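Local atomic coordinates of competence damage-inducible protein A (Klebsiella pneumoniae subsp. pneumoniae MGH 78578, PDB entry 5V01), a protein that is of unknown function but belongs to the CinA family, some of whose members deamidate nicotinamide mononucleotide. Residues L18-A23 with C49-T54; M144-D149 with A155-Y160. One frame throughout, in Å; residues are numbered along the deposited sequence.

Contact 1 (L18-A23 with C49-T54); sequences LTAEVA and CAQADT
Gln51 lies against the flank of helix 15-29 and supplies 90 of the 173 Å² buried between 18-23 and 49-54. Its CG stands anti to the backbone N (chi1 -176°), which sends the chain toward the helix, and a bend at chi2 (51°) then lays the amide across the backbone of Thr19 and Ala20. The amide carbon CD sits 3.7 Å from Ala20 CA. Gln51 OE1 comes within 3.1 Å of Ala20 N, but the angle is too poor to count it as a hydrogen bond. One turn further along the helix, Ala23 CB meets Gln51 CG at 3.8 Å and the amide nitrogen NE2 at 4.0 Å. Thr19 turns its methyl to the Gln51 chain, with CG2 3.5 Å from Gln51 CG, while its OG1 bonds to Thr15 O; because Thr19 has two conformers, the tightness of this approach is doubtful. His16 and Phe57 also touch Gln51. Gln51 also opens a type I beta turn that runs to Thr54, whose closing bond, Thr54 N to Gln51 O, is weak at 3.4 Å. The contact thus sets helix 15-29 against the turn that follows helix 43-50 in the alpha/beta fold of the CinA family.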
loop_
_atom_site.group_PDB
_atom_site.type_symbol
_atom_site.label_atom_id
_atom_site.label_comp_id
_atom_site.label_asym_id
_atom_site.label_seq_id
_atom_site.Cartn_x
_atom_site.Cartn_y
_atom_site.Cartn_z
ATOM N N LEU A 18 -8.312 -11.087 -12.377
ATOM C CA LEU A 18 -6.920 -11.521 -12.251
ATOM C C LEU A 18 -6.556 -11.859 -10.822
ATOM O O LEU A 18 -5.884 -12.863 -10.552
ATOM C CB LEU A 18 -5.981 -10.451 -12.775
ATOM C CG LEU A 18 -5.936 -10.274 -14.289
ATOM C CD1 LEU A 18 -5.162 -9.001 -14.614
ATOM C CD2 LEU A 18 -5.337 -11.485 -15.006
ATOM N N THR A 19 -7.020 -11.015 -9.913
ATOM C CA THR A 19 -6.753 -11.227 -8.525
ATOM C C THR A 19 -7.361 -12.554 -8.010
ATOM O O THR A 19 -6.757 -13.245 -7.180
ATOM C CB THR A 19 -7.247 -10.027 -7.722
ATOM O OG1 THR A 19 -6.604 -8.818 -8.174
ATOM C CG2 THR A 19 -6.869 -10.237 -6.361
ATOM N N ALA A 20 -8.527 -12.923 -8.541
ATOM C CA ALA A 20 -9.182 -14.206 -8.213
ATOM C C ALA A 20 -8.326 -15.390 -8.663
ATOM O O ALA A 20 -8.144 -16.372 -7.926
ATOM C CB ALA A 20 -10.563 -14.283 -8.815
ATOM N N GLU A 21 -7.801 -15.289 -9.883
ATOM C CA GLU A 21 -6.993 -16.363 -10.435
ATOM C C GLU A 21 -5.677 -16.489 -9.665
ATOM O O GLU A 21 -5.210 -17.595 -9.345
ATOM C CB GLU A 21 -6.757 -16.088 -11.915
ATOM C CG GLU A 21 -6.018 -17.162 -12.659
ATOM C CD GLU A 21 -5.892 -16.850 -14.140
ATOM O OE1 GLU A 21 -6.449 -15.839 -14.623
ATOM O OE2 GLU A 21 -5.181 -17.611 -14.806
ATOM N N VAL A 22 -5.085 -15.334 -9.344
ATOM C CA VAL A 22 -3.836 -15.312 -8.566
ATOM C C VAL A 22 -4.024 -15.915 -7.170
ATOM O O VAL A 22 -3.248 -16.747 -6.730
ATOM C CB VAL A 22 -3.280 -13.877 -8.456
ATOM C CG1 VAL A 22 -2.246 -13.714 -7.337
ATOM C CG2 VAL A 22 -2.699 -13.446 -9.802
ATOM N N ALA A 23 -5.090 -15.497 -6.497
ATOM C CA ALA A 23 -5.389 -16.034 -5.173
ATOM C C ALA A 23 -5.513 -17.558 -5.176
ATOM O O ALA A 23 -4.930 -18.241 -4.331
ATOM C CB ALA A 23 -6.647 -15.412 -4.639
ATOM N N CYS A 49 -5.923 -6.883 -1.655
ATOM C CA CYS A 49 -6.742 -6.809 -0.448
ATOM C C CYS A 49 -8.240 -6.742 -0.731
ATOM O O CYS A 49 -9.034 -7.057 0.138
ATOM C CB CYS A 49 -6.294 -5.654 0.438
ATOM S SG CYS A 49 -4.628 -5.884 1.119
ATOM N N ALA A 50 -8.625 -6.339 -1.932
ATOM C CA ALA A 50 -10.043 -6.350 -2.309
ATOM C C ALA A 50 -10.474 -7.787 -2.525
ATOM O O ALA A 50 -11.597 -8.122 -2.322
ATOM C CB ALA A 50 -10.285 -5.518 -3.533
ATOM N N GLN A 51 -9.544 -8.634 -2.949
ATOM C CA GLN A 51 -9.809 -10.072 -3.137
ATOM C C GLN A 51 -10.255 -10.733 -1.814
ATOM O O GLN A 51 -9.677 -10.452 -0.779
ATOM C CB GLN A 51 -8.487 -10.703 -3.614
ATOM C CG GLN A 51 -8.480 -12.154 -3.975
ATOM C CD GLN A 51 -9.562 -12.527 -4.943
ATOM O OE1 GLN A 51 -9.813 -11.823 -5.936
ATOM N NE2 GLN A 51 -10.243 -13.628 -4.644
ATOM N N ALA A 52 -11.264 -11.598 -1.848
ATOM C CA ALA A 52 -12.017 -12.021 -0.632
ATOM C C ALA A 52 -11.276 -12.769 0.493
ATOM O O ALA A 52 -11.661 -12.695 1.683
ATOM C CB ALA A 52 -13.196 -12.878 -1.052
ATOM N N ASP A 53 -10.254 -13.517 0.131
ATOM C CA ASP A 53 -9.582 -14.373 1.105
ATOM C C ASP A 53 -8.123 -13.934 1.204
ATOM O O ASP A 53 -7.213 -14.758 1.259
ATOM C CB ASP A 53 -9.698 -15.824 0.653
ATOM C CG ASP A 53 -9.367 -16.839 1.754
ATOM O OD1 ASP A 53 -9.471 -16.539 2.971
ATOM O OD2 ASP A 53 -9.010 -17.973 1.374
ATOM N N THR A 54 -7.919 -12.616 1.217
ATOM C CA THR A 54 -6.578 -12.025 1.215
ATOM C C THR A 54 -5.598 -12.691 2.179
ATOM O O THR A 54 -4.493 -13.045 1.813
ATOM C CB THR A 54 -6.664 -10.545 1.580
ATOM O OG1 THR A 54 -7.547 -9.892 0.686
ATOM C CG2 THR A 54 -5.304 -9.886 1.484
#

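Contact 2 (M144-D149 with A155-Y160); sequences MCFAGD and AKAVRY
Phe146 and Lys156 are the nearest backbone pair, with CA atoms 7.1 Å apart, where the chain leaving strand 138-145 runs beside helix 150-169. The Phe146 ring lies against the side of the helix: Lys156 CB lies over one face, 4.2 Å from the ring centroid and 27° off the normal, a CH-pi contact. Phe146 CE2 touches Ala157 CB at 3.9 Å, and CZ reaches Tyr160 CB, the two side chains crossing at about a right angle. Strand 138-145, outermost in this chain's sheet, runs into a short loop, and Met144 of the strand together with Phe146 and Ala147 of the loop pack against helix 150-169. Asp149 is the N-cap of that helix: its side chain caps a backbone N in the first turn, and OD1 is hydrogen-bonded to Thr152 OG1. Met144 completes the apolar part with a Met-aromatic contact, SD standing over the Tyr160 ring 4.2 Å from its centroid and 28° off the normal. Bends at chi2 and chi3 curl the thioether over that face, bringing Met144 CE to 3.7 Å from Tyr160 CE1; Phe131 meets the same tyrosine edge-to-face. Lys156, extended beyond CG, slides past Phe146 in the opposite direction and carries its ammonium to the loop, where NZ donates to Ala147 O at 2.7 Å from above the carbonyl plane. A water accepts from both Lys156 NZ, at 3.2 Å, and Ala147 N, bridging the two segments a second time.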
loop_
_atom_site.group_PDB
_atom_site.type_symbol
_atom_site.label_atom_id
_atom_site.label_comp_id
_atom_site.label_asym_id
_atom_site.label_seq_id
_atom_site.Cartn_x
_atom_site.Cartn_y
_atom_site.Cartn_z
ATOM N N MET A 144 8.202 -1.715 -19.212
ATOM C CA MET A 144 7.027 -1.439 -20.061
ATOM C C MET A 144 6.909 0.065 -20.277
ATOM O O MET A 144 7.403 0.848 -19.459
ATOM C CB MET A 144 5.737 -1.960 -19.410
ATOM C CG MET A 144 5.674 -3.464 -19.222
ATOM S SD MET A 144 5.593 -4.334 -20.784
ATOM C CE MET A 144 3.912 -4.008 -21.317
ATOM N N CYS A 145 6.311 0.496 -21.390
ATOM C CA CYS A 145 5.937 1.920 -21.558
ATOM C C CYS A 145 4.453 2.008 -21.895
ATOM O O CYS A 145 4.043 1.707 -23.013
ATOM C CB CYS A 145 6.798 2.656 -22.602
ATOM S SG CYS A 145 6.881 4.470 -22.386
ATOM N N PHE A 146 3.665 2.441 -20.912
ATOM C CA PHE A 146 2.202 2.518 -20.995
ATOM C C PHE A 146 1.762 3.894 -21.439
ATOM O O PHE A 146 2.369 4.905 -21.065
ATOM C CB PHE A 146 1.576 2.239 -19.629
ATOM C CG PHE A 146 1.889 0.881 -19.078
ATOM C CD1 PHE A 146 1.341 -0.264 -19.637
ATOM C CD2 PHE A 146 2.714 0.750 -17.980
ATOM C CE1 PHE A 146 1.627 -1.517 -19.111
ATOM C CE2 PHE A 146 3.006 -0.493 -17.450
ATOM C CZ PHE A 146 2.457 -1.636 -18.011
ATOM N N ALA A 147 0.684 3.929 -22.212
ATOM C CA ALA A 147 0.103 5.177 -22.694
ATOM C C ALA A 147 -1.020 5.627 -21.761
ATOM O O ALA A 147 -1.636 4.808 -21.071
ATOM C CB ALA A 147 -0.405 4.996 -24.116
ATOM N N GLY A 148 -1.246 6.934 -21.719
ATOM C CA GLY A 148 -2.351 7.517 -20.978
ATOM C C GLY A 148 -1.868 8.484 -19.925
ATOM O O GLY A 148 -0.660 8.693 -19.747
ATOM N N ASP A 149 -2.832 9.062 -19.217
ATOM C CA ASP A 149 -2.543 9.933 -18.096
ATOM C C ASP A 149 -2.083 9.079 -16.904
ATOM O O ASP A 149 -2.053 7.823 -16.984
ATOM C CB ASP A 149 -3.731 10.880 -17.776
ATOM C CG ASP A 149 -4.981 10.166 -17.238
ATOM O OD1 ASP A 149 -4.948 8.960 -16.913
ATOM O OD2 ASP A 149 -6.015 10.853 -17.108
ATOM N N ALA A 155 -3.255 2.164 -13.436
ATOM C CA ALA A 155 -4.199 1.045 -13.548
ATOM C C ALA A 155 -3.626 -0.033 -14.488
ATOM O O ALA A 155 -3.700 -1.223 -14.200
ATOM C CB ALA A 155 -5.557 1.527 -14.041
ATOM N N LYS A 156 -3.035 0.403 -15.599
ATOM C CA LYS A 156 -2.399 -0.539 -16.534
ATOM C C LYS A 156 -1.247 -1.303 -15.902
ATOM O O LYS A 156 -1.055 -2.491 -16.156
ATOM C CB LYS A 156 -1.911 0.197 -17.775
ATOM C CG LYS A 156 -3.033 0.639 -18.712
ATOM C CD LYS A 156 -2.477 1.468 -19.856
ATOM C CE LYS A 156 -3.548 1.776 -20.895
ATOM N NZ LYS A 156 -3.005 2.622 -21.984
ATOM N N ALA A 157 -0.455 -0.606 -15.097
ATOM C CA ALA A 157 0.706 -1.228 -14.473
ATOM C C ALA A 157 0.291 -2.254 -13.429
ATOM O O ALA A 157 0.853 -3.331 -13.344
ATOM C CB ALA A 157 1.585 -0.162 -13.835
ATOM N N VAL A 158 -0.727 -1.931 -12.642
ATOM C CA VAL A 158 -1.260 -2.889 -11.682
ATOM C C VAL A 158 -1.792 -4.144 -12.405
ATOM O O VAL A 158 -1.485 -5.273 -12.012
ATOM C CB VAL A 158 -2.391 -2.249 -10.830
ATOM C CG1 VAL A 158 -3.151 -3.314 -10.037
ATOM C CG2 VAL A 158 -1.797 -1.182 -9.888
ATOM N N ARG A 159 -2.573 -3.938 -13.464
ATOM C CA ARG A 159 -3.128 -5.052 -14.232
ATOM C C ARG A 159 -1.999 -5.908 -14.835
ATOM O O ARG A 159 -2.047 -7.140 -14.790
ATOM C CB ARG A 159 -4.054 -4.518 -15.325
ATOM C CG ARG A 159 -5.228 -5.401 -15.709
ATOM C CD ARG A 159 -6.056 -4.669 -16.754
ATOM N NE ARG A 159 -5.207 -4.221 -17.856
ATOM C CZ ARG A 159 -5.465 -3.191 -18.652
ATOM N NH1 ARG A 159 -6.573 -2.478 -18.495
ATOM N NH2 ARG A 159 -4.611 -2.880 -19.620
ATOM N N TYR A 160 -0.972 -5.254 -15.371
ATOM C CA TYR A 160 0.150 -5.984 -15.981
ATOM C C TYR A 160 0.881 -6.813 -14.932
ATOM O O TYR A 160 1.232 -7.964 -15.168
ATOM C CB TYR A 160 1.118 -5.009 -16.659
ATOM C CG TYR A 160 2.224 -5.714 -17.389
ATOM C CD1 TYR A 160 1.976 -6.284 -18.619
ATOM C CD2 TYR A 160 3.485 -5.883 -16.828
ATOM C CE1 TYR A 160 2.951 -6.968 -19.295
ATOM C CE2 TYR A 160 4.461 -6.572 -17.512
ATOM C CZ TYR A 160 4.179 -7.120 -18.739
ATOM O OH TYR A 160 5.125 -7.814 -19.447
HETATM O O HOH W 1 -0.417 1.166 -23.177
#

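Overall arrangement
Along the chain the two contacts come in series: contact 1 sets helix 15-29 against the turn that follows helix 43-50, and contact 2 later folds the end of strand 138-145 and the loop after it onto helix 150-169. Their centres lie 20 Å apart, yet they touch where the two long helices meet, Leu18 CD1 packing 3.6 Å from Arg159 O. Helix 150-169 also reaches helix 43-50, through Val158 on Asn43 and Leu44, so it touches both helices from which the segments of contact 1 come. Contact 2 lies at an outermost strand of the chain's mixed sheet and meets no other subunit, whereas at contact 1 Phe65 of the second subunit packs on Cys49 and Thr54, placing that turn beside the dimer interface.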